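Local coordinates for L-threonine dehydrogenase (Flavobacterium frigidimaris, PDB 2YY7), which probably oxidises L-threonine at its 3-hydroxyl group with NAD+ as the electron acceptor, as a UDP-galactose 4-epimerase-like member of the short-chain dehydrogenase-reductase superfamily, at residues T16-K21 and D218-T223; G172-S177 and M213-D218. One frame throughout, in Å; residues are numbered along the deposited sequence.

Contact 1: T16-K21 and D218-T223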
ATOM      1  N   THR A  16     -10.804 -12.408  22.057  1.00 13.29           N
ATOM      2  CA  THR A  16     -11.465 -13.152  23.128  1.00 15.69           C
ATOM      3  C   THR A  16     -10.852 -14.541  23.298  1.00 15.26           C
ATOM      4  O   THR A  16     -10.462 -14.929  24.400  1.00 15.08           O
ATOM      5  CB  THR A  16     -12.983 -13.308  22.846  1.00 15.57           C
ATOM      6  OG1 THR A  16     -13.609 -12.018  22.855  1.00 20.68           O
ATOM      7  CG2 THR A  16     -13.640 -14.186  23.909  1.00 18.54           C
ATOM      8  N   GLU A  17     -10.770 -15.281  22.196  1.00 14.77           N
ATOM      9  CA  GLU A  17     -10.213 -16.631  22.205  1.00 14.69           C
ATOM     10  C   GLU A  17      -8.696 -16.637  22.350  1.00 13.53           C
ATOM     11  O   GLU A  17      -8.137 -17.479  23.054  1.00 13.19           O
ATOM     12  CB  GLU A  17     -10.604 -17.362  20.921  1.00 15.40           C
ATOM     13  CG  GLU A  17     -12.094 -17.606  20.776  1.00 17.73           C
ATOM     14  CD  GLU A  17     -12.649 -18.483  21.884  1.00 26.00           C
ATOM     15  OE1 GLU A  17     -12.113 -19.595  22.085  1.00 27.89           O
ATOM     16  OE2 GLU A  17     -13.622 -18.064  22.548  1.00 25.16           O
ATOM     17  N   LEU A  18      -8.039 -15.693  21.682  1.00 12.94           N
ATOM     18  CA  LEU A  18      -6.586 -15.578  21.722  1.00 12.19           C
ATOM     19  C   LEU A  18      -6.088 -15.349  23.144  1.00 12.69           C
ATOM     20  O   LEU A  18      -5.107 -15.954  23.571  1.00 12.81           O
ATOM     21  CB  LEU A  18      -6.123 -14.420  20.830  1.00 12.46           C
ATOM     22  CG  LEU A  18      -4.619 -14.135  20.826  1.00  9.18           C
ATOM     23  CD1 LEU A  18      -3.862 -15.312  20.221  1.00 10.48           C
ATOM     24  CD2 LEU A  18      -4.356 -12.872  20.034  1.00 11.09           C
ATOM     25  N   THR A  19      -6.768 -14.468  23.871  1.00 13.35           N
ATOM     26  CA  THR A  19      -6.403 -14.160  25.249  1.00 13.41           C
ATOM     27  C   THR A  19      -6.557 -15.395  26.139  1.00 14.66           C
ATOM     28  O   THR A  19      -5.688 -15.693  26.960  1.00 13.59           O
ATOM     29  CB  THR A  19      -7.286 -13.021  25.814  1.00 13.98           C
ATOM     30  OG1 THR A  19      -7.117 -11.843  25.015  1.00 10.76           O
ATOM     31  CG2 THR A  19      -6.896 -12.700  27.258  1.00 13.17           C
ATOM     32  N   GLN A  20      -7.662 -16.115  25.969  1.00 15.92           N
ATOM     33  CA  GLN A  20      -7.922 -17.310  26.768  1.00 18.66           C
ATOM     34  C   GLN A  20      -6.869 -18.384  26.532  1.00 17.14           C
ATOM     35  O   GLN A  20      -6.319 -18.943  27.480  1.00 16.58           O
ATOM     36  CB  GLN A  20      -9.311 -17.876  26.449  1.00 18.66           C
ATOM     37  CG  GLN A  20      -9.730 -19.039  27.346  1.00 23.94           C
ATOM     38  CD  GLN A  20     -11.111 -19.583  26.999  1.00 25.23           C
ATOM     39  OE1 GLN A  20     -11.347 -20.045  25.881  1.00 33.66           O
ATOM     40  NE2 GLN A  20     -12.029 -19.525  27.959  1.00 31.80           N
ATOM     41  N   LYS A  21      -6.585 -18.666  25.265  1.00 16.27           N
ATOM     42  CA  LYS A  21      -5.600 -19.682  24.911  1.00 15.62           C
ATOM     43  C   LYS A  21      -4.198 -19.317  25.398  1.00 14.69           C
ATOM     44  O   LYS A  21      -3.478 -20.159  25.933  1.00 13.59           O
ATOM     45  CB  LYS A  21      -5.590 -19.890  23.397  1.00 16.12           C
ATOM     46  CG  LYS A  21      -4.657 -20.993  22.917  1.00 21.21           C
ATOM     47  CD  LYS A  21      -5.022 -22.352  23.485  1.00 29.25           C
ATOM     48  CE  LYS A  21      -4.090 -23.428  22.944  1.00 34.68           C
ATOM     49  NZ  LYS A  21      -4.389 -24.772  23.505  1.00 38.31           N
ATOM     50  N   ASP A 218      -8.495 -22.835  14.712  1.00 11.38           N
ATOM     51  CA  ASP A 218      -7.366 -22.947  13.799  1.00 11.88           C
ATOM     52  C   ASP A 218      -6.639 -21.611  13.711  1.00 11.06           C
ATOM     53  O   ASP A 218      -5.408 -21.556  13.765  1.00 10.19           O
ATOM     54  CB  ASP A 218      -7.865 -23.376  12.415  1.00 11.12           C
ATOM     55  CG  ASP A 218      -8.077 -24.870  12.311  1.00 13.27           C
ATOM     56  OD1 ASP A 218      -8.927 -25.300  11.507  1.00 13.70           O
ATOM     57  OD2 ASP A 218      -7.385 -25.622  13.024  1.00 12.71           O
ATOM     58  N   ALA A 219      -7.407 -20.533  13.579  1.00 11.01           N
ATOM     59  CA  ALA A 219      -6.820 -19.206  13.488  1.00 11.50           C
ATOM     60  C   ALA A 219      -5.964 -18.929  14.724  1.00 11.17           C
ATOM     61  O   ALA A 219      -4.878 -18.369  14.615  1.00 10.83           O
ATOM     62  CB  ALA A 219      -7.916 -18.154  13.354  1.00 11.14           C
ATOM     63  N   ILE A 220      -6.457 -19.323  15.895  1.00 11.56           N
ATOM     64  CA  ILE A 220      -5.723 -19.114  17.143  1.00 11.24           C
ATOM     65  C   ILE A 220      -4.442 -19.954  17.195  1.00 11.72           C
ATOM     66  O   ILE A 220      -3.384 -19.470  17.598  1.00 11.02           O
ATOM     67  CB  ILE A 220      -6.597 -19.462  18.364  1.00 12.28           C
ATOM     68  CG1 ILE A 220      -7.837 -18.563  18.388  1.00 10.70           C
ATOM     69  CG2 ILE A 220      -5.791 -19.306  19.651  1.00 11.71           C
ATOM     70  CD1 ILE A 220      -7.526 -17.076  18.427  1.00 11.40           C
ATOM     71  N   ASP A 221      -4.535 -21.216  16.796  1.00 11.41           N
ATOM     72  CA  ASP A 221      -3.358 -22.081  16.796  1.00 10.82           C
ATOM     73  C   ASP A 221      -2.297 -21.497  15.865  1.00  9.95           C
ATOM     74  O   ASP A 221      -1.111 -21.480  16.191  1.00  9.54           O
ATOM     75  CB  ASP A 221      -3.743 -23.494  16.345  1.00 11.72           C
ATOM     76  CG  ASP A 221      -4.470 -24.276  17.434  1.00 14.95           C
ATOM     77  OD1 ASP A 221      -5.061 -25.331  17.123  1.00 21.61           O
ATOM     78  OD2 ASP A 221      -4.442 -23.836  18.603  1.00 22.96           O
ATOM     79  N   ALA A 222      -2.737 -21.006  14.712  1.00  9.75           N
ATOM     80  CA  ALA A 222      -1.833 -20.414  13.736  1.00 10.96           C
ATOM     81  C   ALA A 222      -1.107 -19.228  14.349  1.00 11.17           C
ATOM     82  O   ALA A 222       0.117 -19.117  14.253  1.00 11.76           O
ATOM     83  CB  ALA A 222      -2.617 -19.966  12.501  1.00 10.18           C
ATOM     84  N   THR A 223      -1.875 -18.344  14.975  1.00 11.32           N
ATOM     85  CA  THR A 223      -1.330 -17.149  15.608  1.00 11.54           C
ATOM     86  C   THR A 223      -0.274 -17.482  16.652  1.00 12.19           C
ATOM     87  O   THR A 223       0.820 -16.920  16.644  1.00 12.47           O
ATOM     88  CB  THR A 223      -2.449 -16.327  16.283  1.00 12.39           C
ATOM     89  OG1 THR A 223      -3.437 -15.978  15.305  1.00 11.96           O
ATOM     90  CG2 THR A 223      -1.883 -15.054  16.904  1.00  9.99           C
TER
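I220 reaches across from its helix and lays both branches of its side chain against E17, L18 and K21, and this apolar packing makes up most of the contact. Its two branches divide the work. CG1 sits beside the backbone N (chi1 -61°) and carries CD1 on to the backbone of the facing helix, where I220 CD1 lies 3.6 Å from L18 N and 3.8 Å from L18 CB. On the way, I220 CG1 passes E17 CB at 3.9 Å. The other branch, I220 CG2, rests on the first two methylenes of the lysine, 3.8 Å from K21 CB. Deeper in, L18 and T223 meet methyl to methyl at about a right angle, with L18 CD1 3.9 Å from T223 CG2.

The two helices, 13-26 and 216-228, belong to the NAD-binding Rossmann fold of the epimerase/dehydratase family. The first follows the opening strand 5-8, and its I14 is an NAD contact that also lies close to I220. The short segments cross at -55°, their axes 9.8 Å apart at closest approach.

No hydrogen bond spans the two segments, and the polar ends find partners elsewhere. E17 turns its carboxylate away from I220, and E17 OE2 is probably hydrogen-bonded to S177 OG; T223 OG1 is hydrogen-bonded to Y170 OH.

A charged pair lies at one side, among partly exposed residues: K21 NZ stands 5.0 Å from D221 OD2, too far for a salt bridge, though the opposite charges may still attract weakly.

Contact 2: G172-S177 and M213-D218. With NAD (nicotinamide-adenine-dinucleotide), chain E.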
ATOM      1  N   GLY A 172     -11.661 -15.587   6.114  1.00 10.88           N
ATOM      2  CA  GLY A 172     -12.835 -15.262   6.916  1.00 10.69           C
ATOM      3  C   GLY A 172     -12.887 -16.179   8.131  1.00 11.25           C
ATOM      4  O   GLY A 172     -12.833 -17.400   7.974  1.00 11.54           O
ATOM      5  N   LEU A 173     -12.996 -15.611   9.332  1.00 10.94           N
ATOM      6  CA  LEU A 173     -13.020 -16.421  10.556  1.00 11.22           C
ATOM      7  C   LEU A 173     -14.407 -16.670  11.146  1.00 11.43           C
ATOM      8  O   LEU A 173     -15.271 -15.794  11.140  1.00 11.72           O
ATOM      9  CB  LEU A 173     -12.120 -15.792  11.630  1.00 10.56           C
ATOM     10  CG  LEU A 173     -10.642 -15.593  11.295  1.00  7.53           C
ATOM     11  CD1 LEU A 173      -9.888 -15.238  12.571  1.00  8.81           C
ATOM     12  CD2 LEU A 173     -10.058 -16.860  10.680  1.00  7.05           C
ATOM     13  N   ILE A 174     -14.592 -17.870  11.688  1.00 12.34           N
ATOM     14  CA  ILE A 174     -15.866 -18.288  12.262  1.00 13.02           C
ATOM     15  C   ILE A 174     -15.732 -18.679  13.737  1.00 13.39           C
ATOM     16  O   ILE A 174     -14.875 -19.486  14.096  1.00 14.09           O
ATOM     17  CB  ILE A 174     -16.420 -19.479  11.449  1.00 12.34           C
ATOM     18  CG1 ILE A 174     -16.572 -19.052   9.982  1.00 13.87           C
ATOM     19  CG2 ILE A 174     -17.759 -19.940  12.019  1.00 13.11           C
ATOM     20  CD1 ILE A 174     -16.530 -20.199   8.983  1.00 15.78           C
ATOM     21  N   SER A 175     -16.574 -18.106  14.591  1.00 13.69           N
ATOM     22  CA  SER A 175     -16.514 -18.412  16.017  1.00 13.88           C
ATOM     23  C   SER A 175     -17.886 -18.381  16.683  1.00 13.50           C
ATOM     24  O   SER A 175     -18.852 -17.866  16.122  1.00 12.79           O
ATOM     25  CB  SER A 175     -15.592 -17.428  16.736  1.00 12.96           C
ATOM     26  OG  SER A 175     -16.157 -16.131  16.729  1.00 18.97           O
ATOM     27  N   TRP A 176     -17.939 -18.918  17.901  1.00 13.15           N
ATOM     28  CA  TRP A 176     -19.164 -19.005  18.689  1.00 13.58           C
ATOM     29  C   TRP A 176     -19.143 -18.187  19.983  1.00 13.60           C
ATOM     30  O   TRP A 176     -20.193 -17.938  20.572  1.00 11.71           O
ATOM     31  CB  TRP A 176     -19.426 -20.470  19.058  1.00 12.79           C
ATOM     32  CG  TRP A 176     -18.243 -21.107  19.742  1.00 13.63           C
ATOM     33  CD1 TRP A 176     -17.248 -21.839  19.154  1.00 13.09           C
ATOM     34  CD2 TRP A 176     -17.889 -20.993  21.127  1.00 13.40           C
ATOM     35  NE1 TRP A 176     -16.296 -22.184  20.085  1.00 12.02           N
ATOM     36  CE2 TRP A 176     -16.664 -21.676  21.304  1.00 13.49           C
ATOM     37  CE3 TRP A 176     -18.487 -20.377  22.237  1.00 16.19           C
ATOM     38  CZ2 TRP A 176     -16.025 -21.761  22.548  1.00 13.11           C
ATOM     39  CZ3 TRP A 176     -17.849 -20.464  23.476  1.00 13.52           C
ATOM     40  CH2 TRP A 176     -16.630 -21.151  23.617  1.00 13.03           C
ATOM     41  N   SER A 177     -17.961 -17.771  20.434  1.00 15.53           N
ATOM     42  CA  SER A 177     -17.863 -17.031  21.697  1.00 16.38           C
ATOM     43  C   SER A 177     -18.140 -15.532  21.673  1.00 16.77           C
ATOM     44  O   SER A 177     -18.600 -14.975  22.670  1.00 17.33           O
ATOM     45  CB  SER A 177     -16.490 -17.259  22.334  1.00 16.25           C
ATOM     46  OG  SER A 177     -15.461 -16.725  21.525  1.00 20.08           O
ATOM     47  N   MET A 213     -12.160 -19.607   4.176  1.00 10.40           N
ATOM     48  CA  MET A 213     -12.624 -19.499   5.553  1.00 10.83           C
ATOM     49  C   MET A 213     -11.770 -20.340   6.492  1.00 10.42           C
ATOM     50  O   MET A 213     -11.007 -21.200   6.049  1.00 11.44           O
ATOM     51  CB  MET A 213     -14.080 -19.966   5.647  1.00 11.04           C
ATOM     52  CG  MET A 213     -15.071 -19.114   4.863  1.00 10.49           C
ATOM     53  SD  MET A 213     -15.654 -17.684   5.790  1.00 12.62           S
ATOM     54  CE  MET A 213     -17.091 -17.214   4.813  1.00 11.33           C
ATOM     55  N   MET A 214     -11.910 -20.082   7.789  1.00 10.84           N
ATOM     56  CA  MET A 214     -11.175 -20.817   8.807  1.00 10.39           C
ATOM     57  C   MET A 214     -11.914 -20.758  10.141  1.00  9.72           C
ATOM     58  O   MET A 214     -12.467 -19.718  10.507  1.00  9.70           O
ATOM     59  CB  MET A 214      -9.767 -20.233   8.973  1.00  9.03           C
ATOM     60  CG  MET A 214      -8.908 -20.973   9.994  1.00 10.60           C
ATOM     61  SD  MET A 214      -7.233 -20.313  10.069  1.00 12.02           S
ATOM     62  CE  MET A 214      -6.564 -20.932   8.500  1.00  9.48           C
ATOM     63  N   TYR A 215     -11.940 -21.877  10.858  1.00  9.79           N
ATOM     64  CA  TYR A 215     -12.590 -21.922  12.162  1.00  9.74           C
ATOM     65  C   TYR A 215     -11.646 -21.212  13.133  1.00  9.88           C
ATOM     66  O   TYR A 215     -10.424 -21.330  13.005  1.00  9.82           O
ATOM     67  CB  TYR A 215     -12.806 -23.375  12.605  1.00 10.69           C
ATOM     68  CG  TYR A 215     -13.779 -23.524  13.755  1.00 11.68           C
ATOM     69  CD1 TYR A 215     -13.692 -24.607  14.629  1.00 13.64           C
ATOM     70  CD2 TYR A 215     -14.807 -22.602  13.951  1.00 13.34           C
ATOM     71  CE1 TYR A 215     -14.603 -24.770  15.666  1.00 14.84           C
ATOM     72  CE2 TYR A 215     -15.726 -22.757  14.988  1.00 14.04           C
ATOM     73  CZ  TYR A 215     -15.616 -23.844  15.839  1.00 13.96           C
ATOM     74  OH  TYR A 215     -16.511 -24.003  16.866  1.00 16.12           O
ATOM     75  N   MET A 216     -12.200 -20.487  14.103  1.00  9.78           N
ATOM     76  CA  MET A 216     -11.372 -19.737  15.057  1.00 10.48           C
ATOM     77  C   MET A 216     -10.290 -20.554  15.775  1.00 11.02           C
ATOM     78  O   MET A 216      -9.177 -20.066  15.980  1.00 11.18           O
ATOM     79  CB  MET A 216     -12.263 -19.031  16.090  1.00 10.51           C
ATOM     80  CG  MET A 216     -11.527 -18.028  16.988  1.00 10.16           C
ATOM     81  SD  MET A 216     -10.817 -16.623  16.083  1.00 11.23           S
ATOM     82  CE  MET A 216     -12.307 -15.670  15.728  1.00  7.38           C
ATOM     83  N   ASP A 217     -10.600 -21.788  16.168  1.00 12.07           N
ATOM     84  CA  ASP A 217      -9.601 -22.617  16.853  1.00 12.32           C
ATOM     85  C   ASP A 217      -8.323 -22.724  16.022  1.00 11.54           C
ATOM     86  O   ASP A 217      -7.214 -22.722  16.554  1.00 10.69           O
ATOM     87  CB  ASP A 217     -10.137 -24.029  17.107  1.00 12.06           C
ATOM     88  CG  ASP A 217     -11.248 -24.060  18.140  1.00 14.83           C
ATOM     89  OD1 ASP A 217     -11.577 -25.164  18.612  1.00 19.40           O
ATOM     90  OD2 ASP A 217     -11.795 -22.994  18.477  1.00 19.73           O
ATOM     91  N   ASP A 218      -8.495 -22.835  14.712  1.00 11.38           N
ATOM     92  CA  ASP A 218      -7.366 -22.947  13.799  1.00 11.88           C
ATOM     93  C   ASP A 218      -6.639 -21.611  13.711  1.00 11.06           C
ATOM     94  O   ASP A 218      -5.408 -21.556  13.765  1.00 10.19           O
ATOM     95  CB  ASP A 218      -7.865 -23.376  12.415  1.00 11.12           C
ATOM     96  CG  ASP A 218      -8.077 -24.870  12.311  1.00 13.27           C
ATOM     97  OD1 ASP A 218      -8.927 -25.300  11.507  1.00 13.70           O
ATOM     98  OD2 ASP A 218      -7.385 -25.622  13.024  1.00 12.71           O
TER
HETATM   99  PA  NAD E3001     -13.229  -7.141  16.192  1.00  9.94           P
HETATM  100  O1A NAD E3001     -14.150  -8.234  16.611  1.00 10.01           O
HETATM  101  O2A NAD E3001     -13.871  -5.996  15.496  1.00 10.53           O
HETATM  102  O5B NAD E3001     -12.308  -6.687  17.397  1.00  8.58           O
HETATM  103  C5B NAD E3001     -11.633  -5.462  17.381  1.00  3.91           C
HETATM  104  C4B NAD E3001     -11.395  -5.008  18.800  1.00  5.99           C
HETATM  105  O4B NAD E3001     -10.545  -3.860  18.749  1.00  7.54           O
HETATM  106  C3B NAD E3001     -12.711  -4.610  19.510  1.00  7.81           C
HETATM  107  O3B NAD E3001     -12.856  -5.283  20.772  1.00  8.85           O
HETATM  108  C2B NAD E3001     -12.599  -3.084  19.615  1.00  7.51           C
HETATM  109  O2B NAD E3001     -13.253  -2.568  20.762  1.00  8.79           O
HETATM  110  C1B NAD E3001     -11.076  -2.890  19.650  1.00  8.55           C
HETATM  111  N9A NAD E3001     -10.668  -1.519  19.310  1.00  8.89           N
HETATM  112  C8A NAD E3001     -11.189  -0.731  18.285  1.00 10.09           C
HETATM  113  N7A NAD E3001     -10.571   0.458  18.320  1.00  8.19           N
HETATM  114  C5A NAD E3001      -9.669   0.416  19.326  1.00  9.44           C
HETATM  115  C6A NAD E3001      -8.799   1.378  19.817  1.00  8.67           C
HETATM  116  N6A NAD E3001      -8.808   2.600  19.328  1.00  7.69           N
HETATM  117  N1A NAD E3001      -8.002   1.073  20.889  1.00  8.28           N
HETATM  118  C2A NAD E3001      -8.051  -0.179  21.483  1.00  9.67           C
HETATM  119  N3A NAD E3001      -8.932  -1.142  21.028  1.00  8.46           N
HETATM  120  C4A NAD E3001      -9.730  -0.818  19.959  1.00  7.80           C
HETATM  121  O3  NAD E3001     -12.174  -7.720  15.131  1.00  9.50           O
HETATM  122  PN  NAD E3001     -11.521  -9.202  15.031  1.00  9.35           P
HETATM  123  O1N NAD E3001     -11.115  -9.737  16.373  1.00  7.46           O
HETATM  124  O2N NAD E3001     -12.387  -9.961  14.088  1.00 14.18           O
HETATM  125  O5D NAD E3001     -10.161  -8.874  14.207  1.00  8.59           O
HETATM  126  C5D NAD E3001      -8.928  -8.619  14.896  1.00  7.19           C
HETATM  127  C4D NAD E3001      -7.802  -8.436  13.841  1.00  6.92           C
HETATM  128  O4D NAD E3001      -7.789  -9.539  12.953  1.00  6.26           O
HETATM  129  C3D NAD E3001      -7.995  -7.211  12.943  1.00  9.06           C
HETATM  130  O3D NAD E3001      -6.712  -6.690  12.607  1.00 10.26           O
HETATM  131  C2D NAD E3001      -8.595  -7.786  11.682  1.00  9.11           C
HETATM  132  O2D NAD E3001      -8.375  -6.881  10.626  1.00 10.15           O
HETATM  133  C1D NAD E3001      -7.879  -9.132  11.570  1.00  6.43           C
HETATM  134  N1N NAD E3001      -8.669 -10.061  10.731  1.00  6.65           N
HETATM  135  C2N NAD E3001      -9.869 -10.558  11.199  1.00  5.39           C
HETATM  136  C3N NAD E3001     -10.604 -11.430  10.403  1.00  7.35           C
HETATM  137  C7N NAD E3001     -11.855 -12.079  10.930  1.00  7.03           C
HETATM  138  O7N NAD E3001     -12.540 -12.867  10.021  1.00  9.20           O
HETATM  139  N7N NAD E3001     -12.305 -11.870  12.180  1.00 11.22           N
HETATM  140  C4N NAD E3001     -10.140 -11.783   9.122  1.00  5.97           C
HETATM  141  C5N NAD E3001      -8.910 -11.293   8.673  1.00  4.61           C
HETATM  142  C6N NAD E3001      -8.190 -10.420   9.465  1.00  2.20           C
HETATM  143  O   HOH W   1     -14.355 -24.392  19.458  1.00 25.61           O
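Three backbone hydrogen bonds join G172, I174, M214 and M216, alternating in direction as parallel strands require. M214 N gives to G172 O at 2.8 Å, I174 N to M214 O at 3.1 Å, and M216 N to I174 O at 2.9 Å. The second lies in the carbonyl plane; in the third the donor tilts 20° from it.

L173 N faces the other way and gives its hydrogen to the nicotinamide carboxamide, 2.9 Å from NAD O7N. This is the C-terminal end of strand 164-174 in the Rossmann sheet, where the cofactor lies across the strand ends. Y215 is the N-cap of helix 216-228, so the I174 O bond reaches that helix's first residue.

Outside the two segments, S175 OG finds Q13 OE1 and Y215 OH finds D306 OD1. Water 1 accepts from W176 NE1 at 3.0 Å and can donate to D217 OD1, bridging the segments, while W176 CD1 at the indole edge lies 3.2 Å from Y215 OH. On the face L173 and M214 share, L173 CD2 lies alongside M214 CB. Bends at chi2 (63°) and chi3 (75°) bring M216 SD within 3.9 Å of L173 CD1, the side chains crossing at about a right angle.

How the contacts relate
Contacts 1 and 2 lie about 10 Å apart, centre to centre, within one Rossmann domain. Along the chain the order is 16-21, 172-177, 213-218 and 218-223, so contact 2 is nested inside the loop that contact 1 closes. Helix 216-228 serves both: its first turn follows directly on strand 211-215 in contact 2, D218 is common to the two, and the following turn packs on helix 13-26. The contacts also touch directly, at E17 with S177 and at A219 with L173. Through helix 216-228 the two contacts connect helix 13-26 with the end of strand 164-174, both of which contribute to the NAD site.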